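Local coordinates for protein Pre-mRNA-splicing factor SAD1 (Saccharomyces cerevisiae, PDB 4MSX) that promotes assembly of newly made U4 snRNA into the U4/U6 snRNP and is required for pre-mRNA splicing, while having the fold of an inactive deubiquitinase, at residues P372-F377 with V477-E482; L325-F330 with T348-K353; G185-A190 with K241-V246. One frame throughout, in Å; residues are numbered along the deposited sequence.

Interaction 1: residues P372-F377 with V477-E482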
ATOM      1  N   PRO A 372       6.665   4.256  19.375  1.00 34.19           N
ATOM      2  CA  PRO A 372       5.542   4.811  18.609  1.00 29.08           C
ATOM      3  C   PRO A 372       4.299   3.955  18.699  1.00 32.93           C
ATOM      4  O   PRO A 372       4.404   2.789  19.046  1.00 30.42           O
ATOM      5  CB  PRO A 372       6.077   4.822  17.137  1.00 32.33           C
ATOM      6  CG  PRO A 372       7.096   3.718  17.087  1.00 35.11           C
ATOM      7  CD  PRO A 372       7.712   3.644  18.522  1.00 31.98           C
ATOM      8  N   GLN A 373       3.133   4.510  18.341  1.00 29.84           N
ATOM      9  CA  GLN A 373       1.933   3.700  18.224  1.00 24.24           C
ATOM     10  C   GLN A 373       2.184   2.533  17.218  1.00 31.43           C
ATOM     11  O   GLN A 373       1.687   1.415  17.414  1.00 29.34           O
ATOM     12  CB  GLN A 373       0.756   4.556  17.685  1.00 27.80           C
ATOM     13  CG  GLN A 373      -0.506   3.769  17.584  1.00 36.64           C
ATOM     14  CD  GLN A 373      -1.100   3.504  18.999  1.00 56.91           C
ATOM     15  OE1 GLN A 373      -0.589   4.026  20.018  1.00 45.96           O
ATOM     16  NE2 GLN A 373      -2.143   2.676  19.067  1.00 55.78           N
ATOM     17  N   PHE A 374       2.895   2.807  16.120  1.00 27.85           N
ATOM     18  CA  PHE A 374       3.215   1.735  15.137  1.00 30.72           C
ATOM     19  C   PHE A 374       4.721   1.578  15.073  1.00 30.63           C
ATOM     20  O   PHE A 374       5.412   2.502  14.640  1.00 32.69           O
ATOM     21  CB  PHE A 374       2.666   2.094  13.725  1.00 26.24           C
ATOM     22  CG  PHE A 374       1.196   2.205  13.702  1.00 28.79           C
ATOM     23  CD1 PHE A 374       0.416   1.078  13.600  1.00 32.07           C
ATOM     24  CD2 PHE A 374       0.580   3.454  13.905  1.00 34.62           C
ATOM     25  CE1 PHE A 374      -0.995   1.184  13.587  1.00 31.72           C
ATOM     26  CE2 PHE A 374      -0.829   3.580  13.948  1.00 34.95           C
ATOM     27  CZ  PHE A 374      -1.613   2.443  13.802  1.00 33.96           C
ATOM     28  N   LEU A 375       5.206   0.427  15.526  1.00 26.99           N
ATOM     29  CA  LEU A 375       6.640   0.104  15.580  1.00 26.69           C
ATOM     30  C   LEU A 375       6.893  -0.861  14.437  1.00 25.84           C
ATOM     31  O   LEU A 375       6.284  -1.942  14.370  1.00 26.71           O
ATOM     32  CB  LEU A 375       6.932  -0.552  16.956  1.00 28.91           C
ATOM     33  CG  LEU A 375       8.379  -0.942  17.289  1.00 36.45           C
ATOM     34  CD1 LEU A 375       9.321   0.263  17.104  1.00 31.76           C
ATOM     35  CD2 LEU A 375       8.437  -1.487  18.747  1.00 35.76           C
ATOM     36  N   ILE A 376       7.752  -0.438  13.508  1.00 26.26           N
ATOM     37  CA  ILE A 376       8.009  -1.202  12.289  1.00 22.35           C
ATOM     38  C   ILE A 376       9.412  -1.790  12.364  1.00 25.37           C
ATOM     39  O   ILE A 376      10.402  -1.038  12.512  1.00 24.69           O
ATOM     40  CB  ILE A 376       7.919  -0.261  11.059  1.00 27.39           C
ATOM     41  CG1 ILE A 376       6.591   0.487  11.078  1.00 24.03           C
ATOM     42  CG2 ILE A 376       8.106  -1.105   9.739  1.00 24.94           C
ATOM     43  CD1 ILE A 376       6.458   1.586   9.931  1.00 26.89           C
ATOM     44  N   PHE A 377       9.496  -3.111  12.269  1.00 22.74           N
ATOM     45  CA  PHE A 377      10.794  -3.784  12.322  1.00 23.45           C
ATOM     46  C   PHE A 377      11.169  -4.226  10.929  1.00 26.03           C
ATOM     47  O   PHE A 377      10.313  -4.639  10.148  1.00 25.49           O
ATOM     48  CB  PHE A 377      10.709  -5.083  13.119  1.00 24.15           C
ATOM     49  CG  PHE A 377      10.395  -4.880  14.592  1.00 26.03           C
ATOM     50  CD1 PHE A 377      10.971  -3.836  15.298  1.00 30.53           C
ATOM     51  CD2 PHE A 377       9.548  -5.759  15.246  1.00 30.16           C
ATOM     52  CE1 PHE A 377      10.716  -3.661  16.675  1.00 32.81           C
ATOM     53  CE2 PHE A 377       9.259  -5.584  16.636  1.00 34.02           C
ATOM     54  CZ  PHE A 377       9.825  -4.537  17.324  1.00 28.46           C
ATOM     55  N   VAL A 477       4.751  -4.850  11.217  1.00 23.74           N
ATOM     56  CA  VAL A 477       4.210  -3.632  11.828  1.00 21.82           C
ATOM     57  C   VAL A 477       3.517  -4.104  13.108  1.00 24.67           C
ATOM     58  O   VAL A 477       2.690  -4.997  13.044  1.00 26.01           O
ATOM     59  CB  VAL A 477       3.150  -2.926  10.953  1.00 24.20           C
ATOM     60  CG1 VAL A 477       2.521  -1.724  11.704  1.00 21.75           C
ATOM     61  CG2 VAL A 477       3.782  -2.420   9.608  1.00 22.87           C
ATOM     62  N   TRP A 478       3.931  -3.533  14.229  1.00 26.76           N
ATOM     63  CA  TRP A 478       3.357  -3.863  15.562  1.00 26.81           C
ATOM     64  C   TRP A 478       2.625  -2.642  16.075  1.00 30.48           C
ATOM     65  O   TRP A 478       3.106  -1.502  15.893  1.00 28.86           O
ATOM     66  CB  TRP A 478       4.487  -4.221  16.537  1.00 24.02           C
ATOM     67  CG  TRP A 478       5.140  -5.525  16.211  1.00 23.78           C
ATOM     68  CD1 TRP A 478       6.075  -5.745  15.221  1.00 26.49           C
ATOM     69  CD2 TRP A 478       4.896  -6.806  16.821  1.00 27.70           C
ATOM     70  NE1 TRP A 478       6.425  -7.073  15.203  1.00 30.42           N
ATOM     71  CE2 TRP A 478       5.744  -7.735  16.194  1.00 31.32           C
ATOM     72  CE3 TRP A 478       4.082  -7.245  17.899  1.00 30.08           C
ATOM     73  CZ2 TRP A 478       5.778  -9.104  16.556  1.00 30.04           C
ATOM     74  CZ3 TRP A 478       4.124  -8.591  18.259  1.00 29.02           C
ATOM     75  CH2 TRP A 478       4.960  -9.499  17.584  1.00 28.49           C
ATOM     76  N   GLU A 479       1.477  -2.853  16.744  1.00 26.71           N
ATOM     77  CA  GLU A 479       0.683  -1.730  17.188  1.00 27.32           C
ATOM     78  C   GLU A 479       0.587  -1.750  18.738  1.00 30.53           C
ATOM     79  O   GLU A 479       0.344  -2.805  19.343  1.00 29.02           O
ATOM     80  CB  GLU A 479      -0.751  -1.802  16.638  1.00 31.11           C
ATOM     81  CG  GLU A 479      -1.592  -0.622  17.116  1.00 39.76           C
ATOM     82  CD  GLU A 479      -2.969  -0.511  16.424  1.00 47.58           C
ATOM     83  OE1 GLU A 479      -3.487  -1.544  15.901  1.00 43.71           O
ATOM     84  OE2 GLU A 479      -3.521   0.622  16.415  1.00 52.76           O
ATOM     85  N   LYS A 480       0.827  -0.601  19.326  1.00 30.90           N
ATOM     86  CA  LYS A 480       0.957  -0.494  20.786  1.00 38.63           C
ATOM     87  C   LYS A 480      -0.437  -0.673  21.395  1.00 37.13           C
ATOM     88  O   LYS A 480      -1.431  -0.195  20.838  1.00 36.95           O
ATOM     89  CB  LYS A 480       1.582   0.858  21.166  1.00 34.51           C
ATOM     90  CG  LYS A 480       1.597   1.189  22.677  1.00 41.32           C
ATOM     91  CD  LYS A 480       2.802   2.062  23.024  1.00 46.02           C
ATOM     92  CE  LYS A 480       2.618   3.489  22.668  1.00 47.06           C
ATOM     93  NZ  LYS A 480       3.867   4.269  22.942  1.00 43.75           N
ATOM     94  N   GLN A 481      -0.510  -1.454  22.466  1.00 45.50           N
ATOM     95  CA  GLN A 481      -1.783  -1.695  23.156  1.00 58.49           C
ATOM     96  C   GLN A 481      -1.883  -0.810  24.385  1.00 57.72           C
ATOM     97  O   GLN A 481      -0.868  -0.561  25.056  1.00 53.59           O
ATOM     98  CB  GLN A 481      -1.867  -3.151  23.625  1.00 52.88           C
ATOM     99  CG  GLN A 481      -1.663  -4.138  22.522  1.00 53.88           C
ATOM    100  CD  GLN A 481      -2.685  -3.939  21.413  1.00 75.98           C
ATOM    101  OE1 GLN A 481      -3.857  -4.297  21.583  1.00 62.66           O
ATOM    102  NE2 GLN A 481      -2.253  -3.347  20.268  1.00 53.06           N
ATOM    103  N   GLU A 482      -3.096  -0.349  24.681  1.00 74.34           N
ATOM    104  CA  GLU A 482      -3.401   0.178  26.017  1.00 92.52           C
ATOM    105  C   GLU A 482      -3.362  -0.965  27.037  1.00 78.97           C
ATOM    106  O   GLU A 482      -2.307  -1.306  27.586  1.00 81.31           O
ATOM    107  CB  GLU A 482      -4.786   0.835  26.054  1.00 86.31           C
ATOM    108  CG  GLU A 482      -5.137   1.499  27.401  1.00113.66           C
ATOM    109  CD  GLU A 482      -5.562   0.510  28.495  1.00114.41           C
ATOM    110  OE1 GLU A 482      -5.835  -0.673  28.185  1.00106.12           O
ATOM    111  OE2 GLU A 482      -5.631   0.927  29.677  1.00109.86           O
TER
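Gln373 and Lys480 open a short antiparallel pairing between strands 374-379 and 472-480, neighbours in the mixed sheet of the USP domain. The peptide before it, at Pro372, lies by the Lys480 side chain, with Pro372 O 4.0 Å from Lys480 CB. Gln373 O then accepts the backbone N of Lys480 at 2.9 Å. The Gln373 side chain turns back toward the other strand, and its amide stands nearly perpendicular to the Glu479 carboxylate. Phe374 faces Glu479 in a non-hydrogen-bonded pair. Phe374 CG lies anti to its carbonyl carbon (chi1 -63°), and the ring runs alongside the Glu479 side chain, both pointing the same way. Phe374 CZ comes 3.7 Å from Glu479 OE2, while CD1 touches Val477 CG1. The other carboxylate oxygen, Glu479 OE1, makes a salt bridge to Lys414 on strand 409-421. Leu375 and Trp478 form the hydrogen-bonded pair. Leu375 N donates to Trp478 O at 2.9 Å, and Trp478 N donates back to Leu375 O at 2.8 Å. Ile376 CG1 meets Val477 CG2 on the face shared with Phe374. Phe377 ends the run, and the end of its side chain swings in to Trp478. Its ring meets the Trp478 indole obliquely, planes 53° apart, with CE2 over one face of the indole. The indole nitrogen bonds to Gln476 OE1, and Phe377 CD2 lies 3.4 Å from that same Trp478 NE1.

Interaction 2: residues L325-F330 with T348-K353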
ATOM      1  N   LEU A 325      16.652  -4.984  12.834  1.00 27.91           N
ATOM      2  CA  LEU A 325      17.102  -5.987  13.801  1.00 34.08           C
ATOM      3  C   LEU A 325      18.095  -6.896  13.053  1.00 37.36           C
ATOM      4  O   LEU A 325      17.755  -7.502  12.047  1.00 29.72           O
ATOM      5  CB  LEU A 325      15.906  -6.802  14.294  1.00 31.17           C
ATOM      6  CG  LEU A 325      14.815  -5.960  14.992  1.00 34.76           C
ATOM      7  CD1 LEU A 325      13.630  -6.793  15.487  1.00 35.25           C
ATOM      8  CD2 LEU A 325      15.426  -5.118  16.144  1.00 32.24           C
ATOM      9  N   ASP A 326      19.343  -6.920  13.490  1.00 34.61           N
ATOM     10  CA  ASP A 326      20.354  -7.767  12.857  1.00 35.77           C
ATOM     11  C   ASP A 326      20.188  -9.226  13.286  1.00 31.75           C
ATOM     12  O   ASP A 326      19.949  -9.490  14.418  1.00 35.24           O
ATOM     13  CB  ASP A 326      21.755  -7.284  13.231  1.00 45.25           C
ATOM     14  CG  ASP A 326      22.095  -5.920  12.615  1.00 58.33           C
ATOM     15  OD1 ASP A 326      21.863  -5.712  11.386  1.00 53.56           O
ATOM     16  OD2 ASP A 326      22.563  -5.045  13.382  1.00 74.76           O
ATOM     17  N   LEU A 327      20.378 -10.164  12.369  1.00 31.94           N
ATOM     18  CA  LEU A 327      20.171 -11.551  12.673  1.00 27.02           C
ATOM     19  C   LEU A 327      21.528 -12.204  12.975  1.00 34.30           C
ATOM     20  O   LEU A 327      22.569 -11.755  12.508  1.00 33.27           O
ATOM     21  CB  LEU A 327      19.552 -12.260  11.479  1.00 29.91           C
ATOM     22  CG  LEU A 327      18.147 -11.649  11.140  1.00 31.22           C
ATOM     23  CD1 LEU A 327      17.682 -12.199   9.791  1.00 28.66           C
ATOM     24  CD2 LEU A 327      17.125 -11.916  12.235  1.00 31.87           C
ATOM     25  N   PRO A 328      21.505 -13.290  13.722  1.00 34.48           N
ATOM     26  CA  PRO A 328      22.803 -13.921  13.998  1.00 35.29           C
ATOM     27  C   PRO A 328      23.492 -14.398  12.701  1.00 42.71           C
ATOM     28  O   PRO A 328      22.814 -14.749  11.712  1.00 34.29           O
ATOM     29  CB  PRO A 328      22.444 -15.074  14.951  1.00 38.71           C
ATOM     30  CG  PRO A 328      20.982 -15.280  14.838  1.00 41.81           C
ATOM     31  CD  PRO A 328      20.364 -13.986  14.342  1.00 37.33           C
ATOM     32  N   GLU A 329      24.832 -14.413  12.694  1.00 39.63           N
ATOM     33  CA  GLU A 329      25.593 -14.820  11.504  1.00 39.60           C
ATOM     34  C   GLU A 329      25.069 -16.126  10.893  1.00 37.87           C
ATOM     35  O   GLU A 329      24.690 -17.048  11.597  1.00 36.61           O
ATOM     36  CB  GLU A 329      27.092 -14.957  11.830  1.00 53.50           C
ATOM     37  CG  GLU A 329      27.952 -14.563  10.640  1.00 74.78           C
ATOM     38  CD  GLU A 329      29.438 -14.713  10.906  1.00105.49           C
ATOM     39  OE1 GLU A 329      29.853 -14.620  12.085  1.00104.69           O
ATOM     40  OE2 GLU A 329      30.193 -14.929   9.931  1.00108.14           O
ATOM     41  N   PHE A 330      24.977 -16.168   9.569  1.00 41.74           N
ATOM     42  CA  PHE A 330      24.308 -17.287   8.910  1.00 44.01           C
ATOM     43  C   PHE A 330      25.176 -17.769   7.769  1.00 41.48           C
ATOM     44  O   PHE A 330      25.652 -16.962   6.943  1.00 41.41           O
ATOM     45  CB  PHE A 330      22.936 -16.853   8.347  1.00 39.07           C
ATOM     46  CG  PHE A 330      22.186 -17.956   7.600  1.00 33.89           C
ATOM     47  CD1 PHE A 330      21.411 -18.865   8.310  1.00 34.63           C
ATOM     48  CD2 PHE A 330      22.268 -18.077   6.202  1.00 33.87           C
ATOM     49  CE1 PHE A 330      20.730 -19.886   7.643  1.00 38.12           C
ATOM     50  CE2 PHE A 330      21.565 -19.096   5.516  1.00 36.11           C
ATOM     51  CZ  PHE A 330      20.807 -20.002   6.256  1.00 33.31           C
ATOM     52  N   THR A 348      12.129 -11.920  20.736  1.00 30.69           N
ATOM     53  CA  THR A 348      12.394 -11.209  22.010  1.00 31.59           C
ATOM     54  C   THR A 348      13.908 -11.153  22.222  1.00 32.24           C
ATOM     55  O   THR A 348      14.437 -10.218  22.823  1.00 36.69           O
ATOM     56  CB  THR A 348      11.756 -11.938  23.221  1.00 39.45           C
ATOM     57  OG1 THR A 348      12.181 -13.304  23.191  1.00 42.39           O
ATOM     58  CG2 THR A 348      10.263 -11.869  23.151  1.00 41.57           C
ATOM     59  N   LYS A 349      14.609 -12.150  21.704  1.00 31.43           N
ATOM     60  CA  LYS A 349      16.035 -12.176  21.861  1.00 36.49           C
ATOM     61  C   LYS A 349      16.691 -11.146  20.922  1.00 43.57           C
ATOM     62  O   LYS A 349      17.735 -10.593  21.238  1.00 35.30           O
ATOM     63  CB  LYS A 349      16.563 -13.595  21.600  1.00 41.61           C
ATOM     64  CG  LYS A 349      18.083 -13.680  21.536  1.00 58.00           C
ATOM     65  CD  LYS A 349      18.618 -14.841  22.382  1.00 85.03           C
ATOM     66  CE  LYS A 349      20.112 -15.089  22.142  1.00 71.56           C
ATOM     67  NZ  LYS A 349      20.714 -15.992  23.179  1.00 92.42           N
ATOM     68  N   LEU A 350      16.097 -10.880  19.753  1.00 34.92           N
ATOM     69  CA  LEU A 350      16.646  -9.808  18.882  1.00 33.79           C
ATOM     70  C   LEU A 350      16.486  -8.455  19.582  1.00 30.32           C
ATOM     71  O   LEU A 350      17.231  -7.533  19.340  1.00 42.62           O
ATOM     72  CB  LEU A 350      15.928  -9.798  17.509  1.00 28.81           C
ATOM     73  CG  LEU A 350      16.141 -11.049  16.636  1.00 29.34           C
ATOM     74  CD1 LEU A 350      15.206 -11.024  15.371  1.00 29.46           C
ATOM     75  CD2 LEU A 350      17.612 -11.213  16.229  1.00 30.17           C
ATOM     76  N   LEU A 351      15.481  -8.314  20.430  1.00 31.52           N
ATOM     77  CA  LEU A 351      15.228  -7.025  21.076  1.00 37.80           C
ATOM     78  C   LEU A 351      16.028  -6.827  22.386  1.00 45.44           C
ATOM     79  O   LEU A 351      15.889  -5.779  23.033  1.00 41.14           O
ATOM     80  CB  LEU A 351      13.738  -6.858  21.329  1.00 38.04           C
ATOM     81  CG  LEU A 351      12.937  -6.645  20.036  1.00 39.10           C
ATOM     82  CD1 LEU A 351      11.468  -6.883  20.280  1.00 38.43           C
ATOM     83  CD2 LEU A 351      13.171  -5.192  19.472  1.00 35.90           C
ATOM     84  N   THR A 352      16.868  -7.807  22.748  1.00 41.11           N
ATOM     85  CA  THR A 352      17.618  -7.777  24.030  1.00 52.29           C
ATOM     86  C   THR A 352      18.482  -6.536  24.161  1.00 45.49           C
ATOM     87  O   THR A 352      18.574  -5.951  25.220  1.00 54.17           O
ATOM     88  CB  THR A 352      18.628  -8.941  24.194  1.00 45.14           C
ATOM     89  OG1 THR A 352      18.077 -10.155  23.711  1.00 52.50           O
ATOM     90  CG2 THR A 352      18.999  -9.109  25.675  1.00 67.08           C
ATOM     91  N   LYS A 353      19.155  -6.200  23.078  1.00 44.81           N
ATOM     92  CA  LYS A 353      19.839  -4.931  22.921  1.00 55.06           C
ATOM     93  C   LYS A 353      19.149  -3.817  23.721  1.00 55.76           C
ATOM     94  O   LYS A 353      19.806  -3.084  24.450  1.00 58.71           O
ATOM     95  CB  LYS A 353      19.761  -4.569  21.440  1.00 59.49           C
ATOM     96  CG  LYS A 353      21.001  -3.993  20.846  1.00 58.37           C
ATOM     97  CD  LYS A 353      20.796  -3.823  19.381  1.00 55.18           C
ATOM     98  CE  LYS A 353      22.070  -3.387  18.708  1.00 69.32           C
ATOM     99  NZ  LYS A 353      21.771  -2.823  17.362  1.00 78.25           N
TER
HETATM  100  O   HOH W   1      19.693  -5.014  15.872  1.00 53.80           O
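Leu350, at the end of a short helix, packs against Leu325, Leu327 and the backbone of Asp326. Its CG lies anti to the carbonyl carbon (chi1 -65°), which directs the forked end at residues 325-328. The two methyls do different work. CD1 meets Leu327 CD2 at 3.8 Å, the two side chains crossing at a slant. CD2 presses on the backbone, 3.4 Å from Asp326 O, and also reaches Pro328 CD at 4.3 Å. Leu327 leaves its own backbone pointing away from the helix, yet its end bends back far enough to meet Leu350. Leu325 points at the helix more directly. Its CD1 lies beside Leu350 CB, and its CD2 meets Leu351 CD2 methyl to methyl at 4.0 Å. The four leucines thus form a small apolar cluster. Phe377 and Phe379 of strand 374-379, with Val398 and Ile345, extend it. The polar link is slight. One water accepts from Asp326 N at 3.1 Å and, weakly, from Lys353 NZ. Lys353 also makes a cation-pi contact with Phe366. Asp326 OD1 makes a weak hydrogen bond to Asn380 ND2. Asp326 OD2 and Lys353 NZ, 4.6 Å apart, may still attract each other mildly. The arrangement is that of a short helix packed by leucines against the end of a sheet strand, 323-325, and the loop leaving it. Here that strand pairs in parallel with 374-379 in the USP domain.

Interaction 3: residues G185-A190 with K241-V246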
ATOM      1  N   GLY A 185      -5.882  -7.566  -3.259  1.00 30.97           N
ATOM      2  CA  GLY A 185      -4.647  -7.674  -3.980  1.00 32.64           C
ATOM      3  C   GLY A 185      -4.622  -6.815  -5.236  1.00 28.23           C
ATOM      4  O   GLY A 185      -5.526  -5.946  -5.500  1.00 28.22           O
ATOM      5  N   PHE A 186      -3.553  -7.058  -6.005  1.00 25.02           N
ATOM      6  CA  PHE A 186      -3.136  -6.144  -7.040  1.00 28.61           C
ATOM      7  C   PHE A 186      -2.619  -6.981  -8.209  1.00 30.49           C
ATOM      8  O   PHE A 186      -1.977  -8.037  -8.002  1.00 27.73           O
ATOM      9  CB  PHE A 186      -1.966  -5.251  -6.584  1.00 26.67           C
ATOM     10  CG  PHE A 186      -2.294  -4.309  -5.432  1.00 27.37           C
ATOM     11  CD1 PHE A 186      -2.228  -4.774  -4.122  1.00 30.89           C
ATOM     12  CD2 PHE A 186      -2.626  -2.982  -5.680  1.00 23.86           C
ATOM     13  CE1 PHE A 186      -2.521  -3.952  -3.045  1.00 31.56           C
ATOM     14  CE2 PHE A 186      -2.927  -2.113  -4.590  1.00 27.51           C
ATOM     15  CZ  PHE A 186      -2.847  -2.616  -3.277  1.00 29.12           C
ATOM     16  N   THR A 187      -2.870  -6.487  -9.419  1.00 27.05           N
ATOM     17  CA  THR A 187      -2.282  -7.110 -10.602  1.00 26.58           C
ATOM     18  C   THR A 187      -0.799  -6.740 -10.751  1.00 28.31           C
ATOM     19  O   THR A 187      -0.307  -5.763 -10.165  1.00 28.22           O
ATOM     20  CB  THR A 187      -3.122  -6.716 -11.860  1.00 33.50           C
ATOM     21  OG1 THR A 187      -3.350  -5.304 -11.850  1.00 30.12           O
ATOM     22  CG2 THR A 187      -4.497  -7.410 -11.806  1.00 35.28           C
ATOM     23  N   ASN A 188      -0.098  -7.526 -11.566  1.00 26.79           N
ATOM     24  CA  ASN A 188       1.306  -7.286 -11.873  1.00 26.93           C
ATOM     25  C   ASN A 188       2.226  -7.280 -10.640  1.00 24.63           C
ATOM     26  O   ASN A 188       3.114  -6.448 -10.518  1.00 28.30           O
ATOM     27  CB  ASN A 188       1.502  -5.992 -12.646  1.00 26.15           C
ATOM     28  CG  ASN A 188       2.816  -6.046 -13.516  1.00 28.12           C
ATOM     29  OD1 ASN A 188       3.534  -7.032 -13.441  1.00 29.46           O
ATOM     30  ND2 ASN A 188       3.105  -5.004 -14.266  1.00 31.83           N
ATOM     31  N   ALA A 189       2.001  -8.223  -9.761  1.00 25.75           N
ATOM     32  CA  ALA A 189       2.909  -8.395  -8.617  1.00 28.22           C
ATOM     33  C   ALA A 189       4.305  -8.769  -9.123  1.00 32.56           C
ATOM     34  O   ALA A 189       5.309  -8.546  -8.413  1.00 28.69           O
ATOM     35  CB  ALA A 189       2.388  -9.494  -7.710  1.00 31.73           C
ATOM     36  N   ALA A 190       4.374  -9.354 -10.332  1.00 32.82           N
ATOM     37  CA  ALA A 190       5.673  -9.800 -10.857  1.00 34.53           C
ATOM     38  C   ALA A 190       6.545  -8.567 -10.935  1.00 33.18           C
ATOM     39  O   ALA A 190       7.737  -8.634 -10.737  1.00 33.62           O
ATOM     40  CB  ALA A 190       5.525 -10.463 -12.290  1.00 37.98           C
ATOM     41  N   LYS A 241     -14.159  -4.662  -9.717  1.00 29.17           N
ATOM     42  CA  LYS A 241     -13.474  -5.939  -9.620  1.00 33.80           C
ATOM     43  C   LYS A 241     -12.581  -5.915  -8.371  1.00 30.14           C
ATOM     44  O   LYS A 241     -12.016  -4.884  -8.027  1.00 29.86           O
ATOM     45  CB  LYS A 241     -12.635  -6.231 -10.869  1.00 39.63           C
ATOM     46  CG  LYS A 241     -11.629  -5.161 -11.197  1.00 42.27           C
ATOM     47  CD  LYS A 241     -11.074  -5.386 -12.643  1.00 54.92           C
ATOM     48  CE  LYS A 241      -9.959  -4.392 -12.989  1.00 55.40           C
ATOM     49  NZ  LYS A 241     -10.426  -2.956 -12.905  1.00 59.77           N
ATOM     50  N   HIS A 242     -12.445  -7.064  -7.738  1.00 30.40           N
ATOM     51  CA  HIS A 242     -11.917  -7.106  -6.390  1.00 31.60           C
ATOM     52  C   HIS A 242     -10.358  -7.049  -6.307  1.00 34.81           C
ATOM     53  O   HIS A 242      -9.763  -7.671  -5.425  1.00 38.46           O
ATOM     54  CB  HIS A 242     -12.440  -8.365  -5.670  1.00 34.82           C
ATOM     55  CG  HIS A 242     -11.875  -9.635  -6.213  1.00 46.10           C
ATOM     56  ND1 HIS A 242     -11.475  -9.763  -7.529  1.00 49.73           N
ATOM     57  CD2 HIS A 242     -11.612 -10.825  -5.625  1.00 45.77           C
ATOM     58  CE1 HIS A 242     -11.004 -10.983  -7.729  1.00 53.46           C
ATOM     59  NE2 HIS A 242     -11.074 -11.644  -6.587  1.00 48.81           N
ATOM     60  N   HIS A 243      -9.726  -6.283  -7.180  1.00 32.78           N
ATOM     61  CA  HIS A 243      -8.260  -6.075  -7.166  1.00 31.12           C
ATOM     62  C   HIS A 243      -7.914  -4.783  -7.870  1.00 33.83           C
ATOM     63  O   HIS A 243      -8.750  -4.206  -8.574  1.00 33.93           O
ATOM     64  CB  HIS A 243      -7.492  -7.229  -7.831  1.00 33.28           C
ATOM     65  CG  HIS A 243      -8.050  -7.659  -9.148  1.00 44.93           C
ATOM     66  ND1 HIS A 243      -7.725  -7.038 -10.336  1.00 47.20           N
ATOM     67  CD2 HIS A 243      -8.882  -8.675  -9.469  1.00 46.84           C
ATOM     68  CE1 HIS A 243      -8.341  -7.649 -11.333  1.00 41.97           C
ATOM     69  NE2 HIS A 243      -9.057  -8.637 -10.833  1.00 47.79           N
ATOM     70  N   LEU A 244      -6.730  -4.265  -7.616  1.00 25.32           N
ATOM     71  CA  LEU A 244      -6.399  -2.949  -8.116  1.00 27.04           C
ATOM     72  C   LEU A 244      -5.160  -3.049  -8.978  1.00 26.60           C
ATOM     73  O   LEU A 244      -4.417  -4.015  -8.852  1.00 28.10           O
ATOM     74  CB  LEU A 244      -6.091  -1.992  -6.965  1.00 25.89           C
ATOM     75  CG  LEU A 244      -7.285  -1.760  -6.040  1.00 30.88           C
ATOM     76  CD1 LEU A 244      -6.776  -0.930  -4.870  1.00 35.19           C
ATOM     77  CD2 LEU A 244      -8.397  -1.032  -6.872  1.00 33.58           C
ATOM     78  N   SER A 245      -4.923  -2.028  -9.797  1.00 27.03           N
ATOM     79  CA  SER A 245      -3.628  -1.926 -10.477  1.00 27.34           C
ATOM     80  C   SER A 245      -2.983  -0.668  -9.943  1.00 28.13           C
ATOM     81  O   SER A 245      -3.639   0.373  -9.939  1.00 30.70           O
ATOM     82  CB  SER A 245      -3.794  -1.812 -12.021  1.00 31.13           C
ATOM     83  OG  SER A 245      -2.522  -1.455 -12.593  1.00 32.00           O
ATOM     84  N   VAL A 246      -1.708  -0.711  -9.529  1.00 24.59           N
ATOM     85  CA  VAL A 246      -1.032   0.564  -9.280  1.00 23.47           C
ATOM     86  C   VAL A 246       0.205   0.794 -10.172  1.00 22.19           C
ATOM     87  O   VAL A 246       1.071   1.603  -9.837  1.00 26.53           O
ATOM     88  CB  VAL A 246      -0.644   0.709  -7.776  1.00 29.98           C
ATOM     89  CG1 VAL A 246      -1.943   0.820  -6.904  1.00 29.16           C
ATOM     90  CG2 VAL A 246       0.245  -0.494  -7.356  1.00 28.05           C
TER
HETATM   91  O   HOH W   2      -8.129  -9.265  -4.211  1.00 37.22           O
HETATM   92  O   HOH W   3      -0.102  -3.023  -9.792  1.00 26.06           O
HETATM   93  O   HOH W   4      -1.479  -4.011 -13.165  1.00 38.09           O
HETATM   94  O   HOH W   5      -6.315  -4.617 -11.765  1.00 47.91           O
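Phe186 and Leu244 pair in parallel at the centre of this contact, and two backbone bonds hold them. Leu244 N donates to Gly185 O at 3.0 Å. Thr187 N donates to Leu244 O, also at 3.0 Å. Phe186 CA also lies 3.1 Å from Leu244 O, in a CA-H...O contact. On one face of the pairing the Phe186 ring slants across two side chains. Its CD2 touches Leu244 CB at 3.8 Å, and its CE2 touches Val246 CG1 at 3.9 Å. Beside the pairing, the Thr187 and His243 side chains cross at about a right angle, with Thr187 CG2 3.6 Å from His243 ND1. The Thr187 hydroxyl sits between its own N and carbonyl carbon (chi1 48°). There it meets two waters. One bridges Thr187 OG1 to Ser245 OG, and the other bridges it to His243 ND1. A third water joins Thr187 O to Val246 N, and a fourth joins Gly185 N to His242 O. Water thus extends the pairing at both ends.

Further out, Phe186 stacks on His196 and touches Leu200 of helix 189-203, and it also packs on Ile234. Asn188 N-caps helix 189-203. Its OD1 bonds to Thr191 OG1, while its ND2 reaches Asp247 OD2 at the start of helix 247-256. Val246 sits at the N-cap position of that helix. The Asn188 to Asp247 bond ties the two helix starts together. The short parallel pair of 185-186 and 243-244 is consistent with the helical thumb part of the USP fold, next to the helix that carries the catalytic cysteine in active relatives; this protein is catalytically inactive.

In the fold
The chain first forms the zinc-binding domain, then enters the USP domain. Interaction 3 comes first and closes a largely helical loop of 50 residues. Interaction 2 follows, closing a short loop of 17 residues between a sheet strand and a small helix. Interaction 1 comes last and joins strand 374-379 to the C-terminal strand across 99 residues with no helix. The three run in series: none nests in or crosses another. Interactions 1 and 2 touch through Phe377, which packs on Leu325 and Leu351, so they share one apolar core around the mixed sheet. Interaction 3 stands apart, its centre about 27 Å from that of interaction 1, among the helices.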